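Local coordinates for Glyoxalase/bleomycin resistance protein/dioxygenase (Alicyclobacillus acidocaldarius subsp. acidocaldarius, PDB 3RRI), which belongs to the vicinal oxygen chelate (glyoxalase) superfamily of metalloproteins and possibly acts as a dioxygenase, at residues Asn83-Ala88 with His97-Arg102. Residues are numbered along the deposited sequence; the frame is centred on the assembly and turned at random.
Sequences NLYKLA and HDLSRR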
# COMPACT_ATOMS: atom_id res chain seq x y z
N ASN A 83 2.09 23.24 -6.34
CA ASN A 83 1.56 23.05 -7.67
C ASN A 83 0.17 23.64 -7.84
O ASN A 83 -0.16 24.19 -8.86
CB ASN A 83 1.48 21.57 -8.03
CG ASN A 83 2.84 20.95 -8.33
OD1 ASN A 83 3.86 21.65 -8.41
ND2 ASN A 83 2.86 19.62 -8.49
N LEU A 84 -0.69 23.43 -6.83
CA LEU A 84 -2.06 23.91 -6.95
C LEU A 84 -2.12 25.43 -6.87
O LEU A 84 -2.86 26.06 -7.60
CB LEU A 84 -2.95 23.25 -5.88
CG LEU A 84 -4.43 23.68 -5.91
CD1 LEU A 84 -5.09 23.27 -7.25
CD2 LEU A 84 -5.22 23.10 -4.68
N TYR A 85 -1.31 26.01 -5.99
CA TYR A 85 -1.25 27.47 -5.95
C TYR A 85 -0.84 28.05 -7.30
O TYR A 85 -1.42 29.02 -7.79
CB TYR A 85 -0.29 27.89 -4.88
CG TYR A 85 -0.07 29.38 -4.74
CD1 TYR A 85 -1.04 30.16 -4.15
CD2 TYR A 85 1.11 29.98 -5.16
CE1 TYR A 85 -0.88 31.51 -3.99
CE2 TYR A 85 1.28 31.33 -5.00
CZ TYR A 85 0.29 32.09 -4.42
OH TYR A 85 0.39 33.45 -4.23
N LYS A 86 0.19 27.45 -7.89
CA LYS A 86 0.71 27.92 -9.18
C LYS A 86 -0.36 27.77 -10.25
O LYS A 86 -0.57 28.63 -11.11
CB LYS A 86 1.96 27.12 -9.57
CG LYS A 86 2.52 27.44 -10.94
CD LYS A 86 3.77 26.62 -11.23
CE LYS A 86 4.14 26.59 -12.73
NZ LYS A 86 4.98 25.39 -13.03
N LEU A 87 -1.10 26.65 -10.20
CA LEU A 87 -2.16 26.43 -11.15
C LEU A 87 -3.22 27.53 -11.05
O LEU A 87 -3.65 28.09 -12.09
CB LEU A 87 -2.80 25.05 -10.88
CG LEU A 87 -3.99 24.59 -11.73
CD1 LEU A 87 -4.12 23.03 -11.78
CD2 LEU A 87 -5.32 25.17 -11.31
N ALA A 88 -3.67 27.80 -9.83
CA ALA A 88 -4.70 28.81 -9.57
C ALA A 88 -4.28 30.20 -10.06
O ALA A 88 -5.05 30.89 -10.72
CB ALA A 88 -5.05 28.83 -8.09
N HIS A 97 -8.56 34.67 -0.37
CA HIS A 97 -7.41 35.02 0.47
C HIS A 97 -6.15 34.44 -0.14
O HIS A 97 -6.06 33.24 -0.40
CB HIS A 97 -7.61 34.52 1.91
CG HIS A 97 -6.82 35.28 2.93
ND1 HIS A 97 -5.44 35.24 2.97
CD2 HIS A 97 -7.20 36.10 3.94
CE1 HIS A 97 -5.01 36.00 3.97
NE2 HIS A 97 -6.06 36.54 4.56
N ASP A 98 -5.14 35.29 -0.41
CA ASP A 98 -3.92 34.81 -1.02
C ASP A 98 -3.09 34.03 0.02
O ASP A 98 -3.44 33.96 1.20
CB ASP A 98 -3.10 36.00 -1.60
CG ASP A 98 -2.26 35.61 -2.83
OD1 ASP A 98 -1.83 34.43 -2.97
OD2 ASP A 98 -2.01 36.49 -3.70
N LEU A 99 -2.00 33.45 -0.45
CA LEU A 99 -1.10 32.64 0.35
C LEU A 99 -0.76 33.34 1.65
O LEU A 99 -0.31 34.51 1.66
CB LEU A 99 0.19 32.33 -0.43
CG LEU A 99 1.10 31.21 0.01
CD1 LEU A 99 0.35 29.86 0.07
CD2 LEU A 99 2.27 31.12 -0.97
N SER A 100 -0.95 32.60 2.75
CA SER A 100 -0.79 33.10 4.10
C SER A 100 -0.44 31.98 5.08
O SER A 100 -0.41 30.82 4.69
CB SER A 100 -2.08 33.80 4.54
OG SER A 100 -1.90 34.54 5.73
N ARG A 101 -0.19 32.35 6.33
CA ARG A 101 0.08 31.42 7.43
C ARG A 101 -0.98 31.57 8.50
O ARG A 101 -1.44 32.67 8.78
CB ARG A 101 1.42 31.72 8.07
CG ARG A 101 2.55 31.67 7.13
CD ARG A 101 2.91 30.25 6.77
NE ARG A 101 4.08 30.29 5.89
CZ ARG A 101 5.35 30.24 6.29
NH1 ARG A 101 5.66 30.10 7.58
NH2 ARG A 101 6.32 30.31 5.38
N ARG A 102 -1.39 30.46 9.09
CA ARG A 102 -2.34 30.46 10.17
C ARG A 102 -1.66 29.69 11.31
O ARG A 102 -0.85 28.78 11.06
CB ARG A 102 -3.66 29.86 9.65
CG ARG A 102 -4.53 29.11 10.65
CD ARG A 102 -5.74 29.87 11.13
NE ARG A 102 -5.42 31.13 11.79
CZ ARG A 102 -6.21 31.75 12.67
NH1 ARG A 102 -7.39 31.22 13.03
NH2 ARG A 102 -5.82 32.89 13.20
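Y85 reaches from helix 78-90 to the bend between strands 95-98 and 100-102, where D98 meets the edge of its ring and L99 lies over one face. With CG anti to the backbone N (chi1 178°), the tyrosine extends away from the helix. Y85 OH donates a 2.7 Å hydrogen bond to D98 OD1. The two side chains cross at about a right angle, and ring and carboxylate planes are turned 42° apart. OD1 takes the hydroxyl on its syn side, the donor sitting somewhat out of the carboxylate plane. D98 OD1 lies in the ring plane, 3.2 Å from Y85 CE1. On its anti side D98 OD1 also accepts the backbone N-H of L99, with N 2.7 Å away. Two donors thus grip OD1, one from each segment, while OD2 pairs with K89 in a salt bridge, so that both carboxylate oxygens are engaged and the rotation of the group is restricted.

In the βαβββ module of this superfamily, the helix packs against its curved sheet, and here Y85 bridges the two near the surface; its ring also meets F113 of strand 110-116 edge-to-face. L99 CD2 stands 4.2 Å from the centroid of the Y85 ring, only 16° off the normal, a CH-pi contact offset toward the rim. L99 CB packs 3.8 Å from Y85 CE1. Where the chain turns, H97 ND1 donates to the backbone O of D98 (3.0 Å), nearly straight and lying in both the imidazole and the carbonyl planes.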